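Proton-dependent oligopeptide transporter family protein (Xanthomonas campestris, PDB 6EI3) probably carries small peptides across the bacterial membrane in step with protons, as a POT-family member of the major facilitator superfamily. Local coordinates at residues Gln316-Arg321 / Phe326-Met331; Val386-Asp389 / Pro393-Ile396. All blocks are in the same frame, centred on the assembly; numbering follows the deposited sequence.

Overall arrangement
Read from the N terminus, interaction 1 comes first: the end of helix 312-317 and the turn after it fold against 326-331, closing a short loop on the way to helix 334-357. The chain then runs through helices 334-357 and 363-389 before interaction 2 closes the loop that follows helix 363-389, between 386-389 and 393-396. The contacts follow in series, neither nested nor crossed, with centres about 12 Å apart. Two probable backbone hydrogen bonds join them: Arg321 N to Met394 O and Arg321 O to Ile396 N, both 2.8 Å. The loops ahead of helices 334-357 and 400-424 are thus tied together, and one lipid, 78M of chain K, touches both.

Interaction 1 (Gln316-Arg321 / Phe326-Met331); sequences QGREMR and FTASQM. With 78M ((2S)-2,3-dihydroxypropyl(7Z)-pentadec-7-enoate), chain K.
Ala328 presses its methyl group against the backbone where Gly317 passes into Arg318, and this is nearly the whole of the direct contact. Its CB lies 3.4 Å from Arg318 N and 3.5 Å from Gly317 C, so the methyl rests on the peptide link itself. Gly317 has no side chain to stand between the two backbones, and its CA comes within 4.8 Å of the CA of Ala328. Arg318 adds the root of its side chain: CG, set beside its own backbone N (chi1 -72°), touches Ala328 CB at 3.8 Å. Farther out the chain bends, and the guanidinium group makes a long, purely electrostatic pairing with Glu319, while the side chain also lies on helix 25-30.

Both partners are locally braced. Gly317 opens a type I beta turn closed by Met320 N on Gly317 O, which leads the chain away from helix 312-317. On the other side, the amide oxygen of Gln330 accepts the backbone N-H of Thr327 at 3.0 Å from N to OE1, with the donor tilted 16° from the carbonyl plane. The same OE1 lies over one face of the Phe326 ring, offset toward its rim. On the opposite face the acyl chain of 78M (chain K) crosses, its C5 3.5 Å above the ring centre, and Met331 SD touches C10 of that lipid at 3.7 Å. One side of 326-331 therefore packs on protein while another lines a lipid site.

In the fold, the short 3-10 segment 328-331 fits between several helices: Ser329 OG bonds to Asn23 O and Gln27 OE1, and Gln330 NE2 reaches Leu157 O on helix 137-165. On the other segment, Gln316 NE2 bonds to Val381 O and Gln385 OE1 of helix 363-389.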
ATOM      1  N   GLN A 316      -3.799 -18.690   8.913  1.00 25.38           N
ATOM      2  CA  GLN A 316      -4.705 -19.034  10.007  1.00 25.67           C
ATOM      3  C   GLN A 316      -5.916 -19.771   9.421  1.00 27.15           C
ATOM      4  O   GLN A 316      -6.261 -20.843   9.899  1.00 26.10           O
ATOM      5  CB  GLN A 316      -5.184 -17.779  10.772  1.00 26.52           C
ATOM      6  CG  GLN A 316      -6.143 -18.137  11.909  1.00 29.45           C
ATOM      7  CD  GLN A 316      -6.686 -16.943  12.643  1.00 34.41           C
ATOM      8  OE1 GLN A 316      -7.490 -16.182  12.120  1.00 28.02           O
ATOM      9  NE2 GLN A 316      -6.327 -16.814  13.899  1.00 25.91           N
ATOM     10  N   GLY A 317      -6.534 -19.185   8.395  1.00 24.59           N
ATOM     11  CA  GLY A 317      -7.716 -19.731   7.730  1.00 24.32           C
ATOM     12  C   GLY A 317      -7.595 -21.189   7.320  1.00 29.02           C
ATOM     13  O   GLY A 317      -8.539 -21.966   7.480  1.00 27.89           O
ATOM     14  N   ARG A 318      -6.410 -21.580   6.822  1.00 26.99           N
ATOM     15  CA  ARG A 318      -6.092 -22.941   6.363  1.00 28.26           C
ATOM     16  C   ARG A 318      -6.276 -23.999   7.449  1.00 34.04           C
ATOM     17  O   ARG A 318      -6.566 -25.139   7.122  1.00 35.53           O
ATOM     18  CB  ARG A 318      -4.646 -23.001   5.841  1.00 30.37           C
ATOM     19  CG  ARG A 318      -4.440 -22.295   4.491  1.00 37.25           C
ATOM     20  CD  ARG A 318      -3.026 -22.536   3.972  1.00 42.35           C
ATOM     21  NE  ARG A 318      -2.816 -23.932   3.566  1.00 43.74           N
ATOM     22  CZ  ARG A 318      -1.991 -24.781   4.174  1.00 53.79           C
ATOM     23  NH1 ARG A 318      -1.257 -24.384   5.208  1.00 40.62           N
ATOM     24  NH2 ARG A 318      -1.868 -26.021   3.733  1.00 44.65           N
ATOM     25  N   GLU A 319      -6.088 -23.628   8.728  1.00 30.71           N
ATOM     26  CA  GLU A 319      -6.227 -24.547   9.860  1.00 32.33           C
ATOM     27  C   GLU A 319      -7.632 -24.515  10.479  1.00 34.58           C
ATOM     28  O   GLU A 319      -7.875 -25.192  11.464  1.00 35.44           O
ATOM     29  CB  GLU A 319      -5.150 -24.258  10.928  1.00 34.23           C
ATOM     30  CG  GLU A 319      -3.719 -24.266  10.402  1.00 51.57           C
ATOM     31  CD  GLU A 319      -3.225 -25.537   9.735  1.00 82.42           C
ATOM     32  OE1 GLU A 319      -3.463 -26.637  10.289  1.00 81.04           O
ATOM     33  OE2 GLU A 319      -2.580 -25.431   8.667  1.00 77.84           O
ATOM     34  N   MET A 320      -8.542 -23.719   9.921  1.00 29.94           N
ATOM     35  CA  MET A 320      -9.899 -23.595  10.453  1.00 29.76           C
ATOM     36  C   MET A 320     -10.881 -24.552   9.754  1.00 33.97           C
ATOM     37  O   MET A 320     -10.574 -25.026   8.669  1.00 32.25           O
ATOM     38  CB  MET A 320     -10.353 -22.131  10.352  1.00 30.34           C
ATOM     39  CG  MET A 320      -9.471 -21.207  11.175  1.00 31.78           C
ATOM     40  SD  MET A 320      -9.906 -19.472  11.006  1.00 34.28           S
ATOM     41  CE  MET A 320     -11.226 -19.358  12.273  1.00 31.68           C
ATOM     42  N   ARG A 321     -12.037 -24.860  10.376  1.00 31.87           N
ATOM     43  CA  ARG A 321     -13.027 -25.762   9.757  1.00 32.74           C
ATOM     44  C   ARG A 321     -13.755 -25.059   8.617  1.00 34.88           C
ATOM     45  O   ARG A 321     -14.084 -23.880   8.712  1.00 33.47           O
ATOM     46  CB  ARG A 321     -14.076 -26.252  10.769  1.00 36.48           C
ATOM     47  CG  ARG A 321     -13.553 -27.029  11.966  1.00 49.68           C
ATOM     48  CD  ARG A 321     -14.696 -27.753  12.676  1.00 70.63           C
ATOM     49  NE  ARG A 321     -15.682 -26.844  13.280  1.00 81.50           N
ATOM     50  CZ  ARG A 321     -16.903 -26.617  12.798  1.00 92.08           C
ATOM     51  NH1 ARG A 321     -17.311 -27.221  11.685  1.00 76.69           N
ATOM     52  NH2 ARG A 321     -17.724 -25.780  13.420  1.00 77.09           N
ATOM     53  N   PHE A 326     -14.854 -25.090  -0.050  1.00 32.98           N
ATOM     54  CA  PHE A 326     -14.286 -23.779   0.322  1.00 30.53           C
ATOM     55  C   PHE A 326     -12.774 -23.826   0.503  1.00 32.27           C
ATOM     56  O   PHE A 326     -12.211 -24.878   0.802  1.00 30.66           O
ATOM     57  CB  PHE A 326     -14.964 -23.260   1.607  1.00 31.82           C
ATOM     58  CG  PHE A 326     -14.873 -21.769   1.838  1.00 31.31           C
ATOM     59  CD1 PHE A 326     -15.744 -20.895   1.194  1.00 33.36           C
ATOM     60  CD2 PHE A 326     -13.945 -21.242   2.730  1.00 30.44           C
ATOM     61  CE1 PHE A 326     -15.661 -19.516   1.410  1.00 33.03           C
ATOM     62  CE2 PHE A 326     -13.855 -19.864   2.936  1.00 32.42           C
ATOM     63  CZ  PHE A 326     -14.729 -19.013   2.293  1.00 31.05           C
ATOM     64  N   THR A 327     -12.109 -22.680   0.338  1.00 28.70           N
ATOM     65  CA  THR A 327     -10.665 -22.618   0.554  1.00 27.90           C
ATOM     66  C   THR A 327     -10.360 -21.313   1.288  1.00 30.08           C
ATOM     67  O   THR A 327     -11.032 -20.317   1.048  1.00 28.10           O
ATOM     68  CB  THR A 327      -9.881 -22.914  -0.738  1.00 35.51           C
ATOM     69  OG1 THR A 327      -8.494 -22.970  -0.444  1.00 36.77           O
ATOM     70  CG2 THR A 327     -10.175 -21.938  -1.864  1.00 32.08           C
ATOM     71  N   ALA A 328      -9.397 -21.342   2.231  1.00 26.07           N
ATOM     72  CA  ALA A 328      -9.049 -20.208   3.102  1.00 25.25           C
ATOM     73  C   ALA A 328      -8.919 -18.829   2.403  1.00 27.53           C
ATOM     74  O   ALA A 328      -9.407 -17.818   2.932  1.00 23.98           O
ATOM     75  CB  ALA A 328      -7.770 -20.520   3.886  1.00 25.53           C
ATOM     76  N   SER A 329      -8.241 -18.801   1.240  1.00 25.41           N
ATOM     77  CA  SER A 329      -7.992 -17.576   0.457  1.00 24.69           C
ATOM     78  C   SER A 329      -9.264 -16.839   0.050  1.00 28.52           C
ATOM     79  O   SER A 329      -9.236 -15.616  -0.068  1.00 27.80           O
ATOM     80  CB  SER A 329      -7.130 -17.888  -0.759  1.00 25.10           C
ATOM     81  OG  SER A 329      -5.761 -17.984  -0.397  1.00 28.82           O
ATOM     82  N   GLN A 330     -10.385 -17.568  -0.133  1.00 24.42           N
ATOM     83  CA  GLN A 330     -11.666 -16.956  -0.518  1.00 23.89           C
ATOM     84  C   GLN A 330     -12.197 -15.925   0.491  1.00 28.06           C
ATOM     85  O   GLN A 330     -12.984 -15.057   0.109  1.00 27.29           O
ATOM     86  CB  GLN A 330     -12.725 -18.021  -0.784  1.00 25.11           C
ATOM     87  CG  GLN A 330     -12.424 -18.875  -2.013  1.00 22.19           C
ATOM     88  CD  GLN A 330     -13.516 -19.880  -2.173  1.00 32.77           C
ATOM     89  OE1 GLN A 330     -13.606 -20.829  -1.418  1.00 31.01           O
ATOM     90  NE2 GLN A 330     -14.420 -19.630  -3.095  1.00 28.90           N
ATOM     91  N   MET A 331     -11.754 -16.005   1.768  1.00 23.30           N
ATOM     92  CA  MET A 331     -12.183 -15.066   2.814  1.00 22.78           C
ATOM     93  C   MET A 331     -11.792 -13.637   2.461  1.00 26.80           C
ATOM     94  O   MET A 331     -12.437 -12.708   2.938  1.00 26.83           O
ATOM     95  CB  MET A 331     -11.587 -15.437   4.185  1.00 24.53           C
ATOM     96  CG  MET A 331     -12.162 -16.730   4.761  1.00 28.09           C
ATOM     97  SD  MET A 331     -13.967 -16.750   4.954  1.00 32.00           S
ATOM     98  CE  MET A 331     -14.157 -15.828   6.473  1.00 28.57           C
TER
HETATM   99  O21 78M K 610     -20.935 -21.904  10.791  1.00 85.69           O
HETATM  100  C20 78M K 610     -21.947 -22.242   9.855  1.00 85.57           C
HETATM  101  C18 78M K 610     -21.655 -21.631   8.505  1.00 83.92           C
HETATM  102  O19 78M K 610     -21.582 -20.204   8.613  1.00 83.11           O
HETATM  103  C17 78M K 610     -22.665 -22.028   7.451  1.00 83.47           C
HETATM  104  O2  78M K 610     -22.031 -21.625   6.214  1.00 81.02           O
HETATM  105  C1  78M K 610     -21.775 -22.556   5.283  1.00 78.00           C
HETATM  106  O1  78M K 610     -22.222 -23.672   5.296  1.00 79.81           O
HETATM  107  C2  78M K 610     -20.823 -22.034   4.249  1.00 71.93           C
HETATM  108  C3  78M K 610     -19.389 -22.059   4.750  1.00 66.89           C
HETATM  109  C4  78M K 610     -18.435 -21.281   3.865  1.00 63.84           C
HETATM  110  C5  78M K 610     -17.237 -20.711   4.615  1.00 62.46           C
HETATM  111  C6  78M K 610     -17.551 -19.506   5.513  1.00 63.73           C
HETATM  112  C7  78M K 610     -17.906 -18.307   4.700  1.00 65.71           C
HETATM  113  C8  78M K 610     -17.909 -17.050   5.085  1.00 66.79           C
HETATM  114  C9  78M K 610     -18.261 -15.886   4.215  1.00 68.81           C
HETATM  115  C10 78M K 610     -17.062 -15.413   3.380  1.00 71.15           C
HETATM  116  C11 78M K 610     -16.950 -15.999   1.973  1.00 72.51           C
HETATM  117  C12 78M K 610     -17.800 -15.315   0.909  1.00 74.54           C
HETATM  118  C13 78M K 610     -17.414 -13.870   0.621  1.00 75.71           C
HETATM  119  C15 78M K 610     -18.006 -11.703  -0.504  1.00 78.07           C
HETATM  120  C14 78M K 610     -18.416 -13.127  -0.241  1.00 77.54           C

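Interaction 2 (Val386-Asp389 / Pro393-Ile396); sequences VAMD and PMHI. With 78M ((2S)-2,3-dihydroxypropyl(7Z)-pentadec-7-enoate), chain K; 78M ((2S)-2,3-dihydroxypropyl(7Z)-pentadec-7-enoate), chain F.
Met394 folds back on Ala387 and Met388 in the interhelical loop that joins two helices of this major facilitator superfamily transporter: helix 363-389 ends, the chain reverses, and 393-396 leads toward helix 400-424. The contact between the segments is apolar. Met394 CG meets Met388 CG at 3.8 Å, and the two side chains pass at a slant, methylene on methylene. The sulfur of Met394 lies 3.9 Å from Ala387 CB, whose methyl is directed at the incoming segment. Bends at chi2 (-67°) and chi3 (-85°) curl Met394 over that methyl, and its CE also comes close to Ala387 CB. The far end of Met388, at CE, reaches Glu319 and Met320, from the loop that follows helix 312-317.

Lipid contacts make up the second group, and two separate molecules take part. The glycerol end of 78M (chain F) sits against the Ala387-Met394 pair, with C20 3.7 Å from Met394 SD and 3.8 Å from Ala387 CB, so the apolar contact forms part of the wall of that pocket. The next two residues, His395 and Ile396, face 78M (chain K): Ile396 CG2 packs on the acyl chain at C5.

Polar bonds hold the surroundings. Asp389 OD1 takes up Gln385 NE2, one helical turn back, while OD2 is bonded to Ser470 OG. His395 ND1 is hydrogen-bonded to Ala397 N, which steadies the ring. With CG anti to the backbone N (chi1 -167°), that imidazole presents a face to the lipid of chain K, whose hydroxyl O21 stands 3.8 Å above the plane, over the ring centre.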
ATOM      1  N   VAL A 386      -5.880 -18.278  19.815  1.00 33.55           N
ATOM      2  CA  VAL A 386      -5.764 -18.848  21.176  1.00 35.72           C
ATOM      3  C   VAL A 386      -6.777 -19.999  21.359  1.00 39.57           C
ATOM      4  O   VAL A 386      -6.424 -21.005  21.965  1.00 40.72           O
ATOM      5  CB  VAL A 386      -5.853 -17.762  22.290  1.00 39.96           C
ATOM      6  CG1 VAL A 386      -5.994 -18.379  23.678  1.00 41.17           C
ATOM      7  CG2 VAL A 386      -4.648 -16.828  22.247  1.00 39.25           C
ATOM      8  N   ALA A 387      -8.006 -19.861  20.800  1.00 34.56           N
ATOM      9  CA  ALA A 387      -9.028 -20.915  20.848  1.00 35.37           C
ATOM     10  C   ALA A 387      -8.544 -22.115  20.027  1.00 38.23           C
ATOM     11  O   ALA A 387      -8.609 -23.239  20.511  1.00 39.16           O
ATOM     12  CB  ALA A 387     -10.360 -20.400  20.314  1.00 35.64           C
ATOM     13  N   MET A 388      -7.946 -21.861  18.852  1.00 34.58           N
ATOM     14  CA  MET A 388      -7.385 -22.896  17.965  1.00 35.21           C
ATOM     15  C   MET A 388      -6.209 -23.620  18.647  1.00 41.03           C
ATOM     16  O   MET A 388      -6.171 -24.850  18.646  1.00 41.44           O
ATOM     17  CB  MET A 388      -6.931 -22.290  16.619  1.00 36.51           C
ATOM     18  CG  MET A 388      -8.071 -22.005  15.632  1.00 39.98           C
ATOM     19  SD  MET A 388      -7.586 -20.862  14.290  1.00 44.06           S
ATOM     20  CE  MET A 388      -6.573 -21.909  13.318  1.00 41.29           C
ATOM     21  N   ASP A 389      -5.277 -22.858  19.258  1.00 37.05           N
ATOM     22  CA  ASP A 389      -4.110 -23.408  19.952  1.00 38.55           C
ATOM     23  C   ASP A 389      -4.498 -24.328  21.131  1.00 44.46           C
ATOM     24  O   ASP A 389      -3.785 -25.288  21.406  1.00 45.68           O
ATOM     25  CB  ASP A 389      -3.148 -22.284  20.394  1.00 39.97           C
ATOM     26  CG  ASP A 389      -2.557 -21.449  19.255  1.00 48.56           C
ATOM     27  OD1 ASP A 389      -2.453 -21.969  18.119  1.00 49.02           O
ATOM     28  OD2 ASP A 389      -2.178 -20.288  19.507  1.00 53.91           O
ATOM     29  N   PRO A 393     -12.101 -26.560  17.940  1.00 44.42           N
ATOM     30  CA  PRO A 393     -12.343 -26.471  16.487  1.00 43.06           C
ATOM     31  C   PRO A 393     -13.018 -25.138  16.135  1.00 44.37           C
ATOM     32  O   PRO A 393     -14.032 -24.774  16.736  1.00 46.76           O
ATOM     33  CB  PRO A 393     -13.200 -27.708  16.180  1.00 45.73           C
ATOM     34  CG  PRO A 393     -13.855 -28.051  17.467  1.00 51.42           C
ATOM     35  CD  PRO A 393     -13.019 -27.519  18.598  1.00 46.75           C
ATOM     36  N   MET A 394     -12.381 -24.347  15.269  1.00 35.92           N
ATOM     37  CA  MET A 394     -12.911 -23.029  14.909  1.00 32.33           C
ATOM     38  C   MET A 394     -13.289 -22.981  13.444  1.00 33.95           C
ATOM     39  O   MET A 394     -12.446 -23.246  12.597  1.00 32.17           O
ATOM     40  CB  MET A 394     -11.930 -21.910  15.280  1.00 33.29           C
ATOM     41  CG  MET A 394     -11.699 -21.786  16.792  1.00 36.73           C
ATOM     42  SD  MET A 394     -13.157 -21.234  17.715  1.00 39.16           S
ATOM     43  CE  MET A 394     -13.004 -19.465  17.522  1.00 34.94           C
ATOM     44  N   HIS A 395     -14.563 -22.671  13.145  1.00 30.28           N
ATOM     45  CA  HIS A 395     -15.030 -22.584  11.764  1.00 29.80           C
ATOM     46  C   HIS A 395     -14.442 -21.311  11.174  1.00 30.92           C
ATOM     47  O   HIS A 395     -14.324 -20.302  11.877  1.00 29.92           O
ATOM     48  CB  HIS A 395     -16.569 -22.552  11.709  1.00 31.34           C
ATOM     49  CG  HIS A 395     -17.137 -22.781  10.339  1.00 34.91           C
ATOM     50  ND1 HIS A 395     -17.187 -21.764   9.398  1.00 36.02           N
ATOM     51  CD2 HIS A 395     -17.672 -23.904   9.799  1.00 37.03           C
ATOM     52  CE1 HIS A 395     -17.724 -22.303   8.312  1.00 35.43           C
ATOM     53  NE2 HIS A 395     -18.044 -23.584   8.509  1.00 36.57           N
ATOM     54  N   ILE A 396     -14.057 -21.354   9.895  1.00 27.53           N
ATOM     55  CA  ILE A 396     -13.459 -20.193   9.211  1.00 26.34           C
ATOM     56  C   ILE A 396     -14.388 -18.943   9.218  1.00 29.18           C
ATOM     57  O   ILE A 396     -13.881 -17.834   9.138  1.00 28.51           O
ATOM     58  CB  ILE A 396     -12.966 -20.565   7.793  1.00 28.55           C
ATOM     59  CG1 ILE A 396     -11.979 -19.483   7.257  1.00 27.05           C
ATOM     60  CG2 ILE A 396     -14.150 -20.858   6.823  1.00 28.31           C
ATOM     61  CD1 ILE A 396     -11.080 -19.943   6.148  1.00 30.54           C
TER
HETATM   62  O21 78M K 610     -20.935 -21.904  10.791  1.00 85.69           O
HETATM   63  C20 78M K 610     -21.947 -22.242   9.855  1.00 85.57           C
HETATM   64  C18 78M K 610     -21.655 -21.631   8.505  1.00 83.92           C
HETATM   65  O19 78M K 610     -21.582 -20.204   8.613  1.00 83.11           O
HETATM   66  C17 78M K 610     -22.665 -22.028   7.451  1.00 83.47           C
HETATM   67  O2  78M K 610     -22.031 -21.625   6.214  1.00 81.02           O
HETATM   68  C1  78M K 610     -21.775 -22.556   5.283  1.00 78.00           C
HETATM   69  O1  78M K 610     -22.222 -23.672   5.296  1.00 79.81           O
HETATM   70  C2  78M K 610     -20.823 -22.034   4.249  1.00 71.93           C
HETATM   71  C3  78M K 610     -19.389 -22.059   4.750  1.00 66.89           C
HETATM   72  C4  78M K 610     -18.435 -21.281   3.865  1.00 63.84           C
HETATM   73  C5  78M K 610     -17.237 -20.711   4.615  1.00 62.46           C
HETATM   74  C6  78M K 610     -17.551 -19.506   5.513  1.00 63.73           C
HETATM   75  C7  78M K 610     -17.906 -18.307   4.700  1.00 65.71           C
HETATM   76  C8  78M K 610     -17.909 -17.050   5.085  1.00 66.79           C
HETATM   77  C9  78M K 610     -18.261 -15.886   4.215  1.00 68.81           C
HETATM   78  C10 78M K 610     -17.062 -15.413   3.380  1.00 71.15           C
HETATM   79  C11 78M K 610     -16.950 -15.999   1.973  1.00 72.51           C
HETATM   80  C12 78M K 610     -17.800 -15.315   0.909  1.00 74.54           C
HETATM   81  C13 78M K 610     -17.414 -13.870   0.621  1.00 75.71           C
HETATM   82  C15 78M K 610     -18.006 -11.703  -0.504  1.00 78.07           C
HETATM   83  C14 78M K 610     -18.416 -13.127  -0.241  1.00 77.54           C
HETATM   84  O21 78M F 605     -14.937 -21.506  21.109  1.00 91.69           O
HETATM   85  C20 78M F 605     -14.057 -20.397  21.232  1.00 90.09           C
HETATM   86  C18 78M F 605     -14.813 -19.161  21.659  1.00 89.53           C
HETATM   87  O19 78M F 605     -15.775 -18.794  20.667  1.00 89.14           O
HETATM   88  C17 78M F 605     -13.910 -18.000  22.016  1.00 88.30           C
HETATM   89  O2  78M F 605     -13.420 -17.355  20.814  1.00 85.21           O
HETATM   90  C1  78M F 605     -13.983 -16.193  20.454  1.00 84.15           C
HETATM   91  O1  78M F 605     -15.044 -15.803  20.873  1.00 88.10           O
HETATM   92  C2  78M F 605     -13.118 -15.442  19.483  1.00 78.33           C
HETATM   93  C3  78M F 605     -13.744 -14.145  18.976  1.00 74.24           C
HETATM   94  C4  78M F 605     -12.919 -12.908  19.287  1.00 71.25           C
HETATM   95  C5  78M F 605     -13.368 -12.113  20.503  1.00 69.73           C
HETATM   96  C6  78M F 605     -12.409 -10.980  20.875  1.00 68.18           C
HETATM   97  C7  78M F 605     -13.022  -9.619  20.787  1.00 67.48           C
HETATM   98  C8  78M F 605     -13.054  -8.836  19.722  1.00 66.83           C
HETATM   99  C9  78M F 605     -13.666  -7.470  19.630  1.00 67.28           C
HETATM  100  C10 78M F 605     -15.194  -7.464  19.768  1.00 69.39           C
HETATM  101  C11 78M F 605     -15.780  -6.126  20.199  1.00 71.76           C
HETATM  102  C12 78M F 605     -16.038  -5.142  19.067  1.00 71.98           C
HETATM  103  C13 78M F 605     -16.324  -3.728  19.540  1.00 73.28           C
HETATM  104  C15 78M F 605     -16.945  -1.361  18.932  1.00 75.61           C
HETATM  105  C14 78M F 605     -16.690  -2.763  18.427  1.00 73.81           C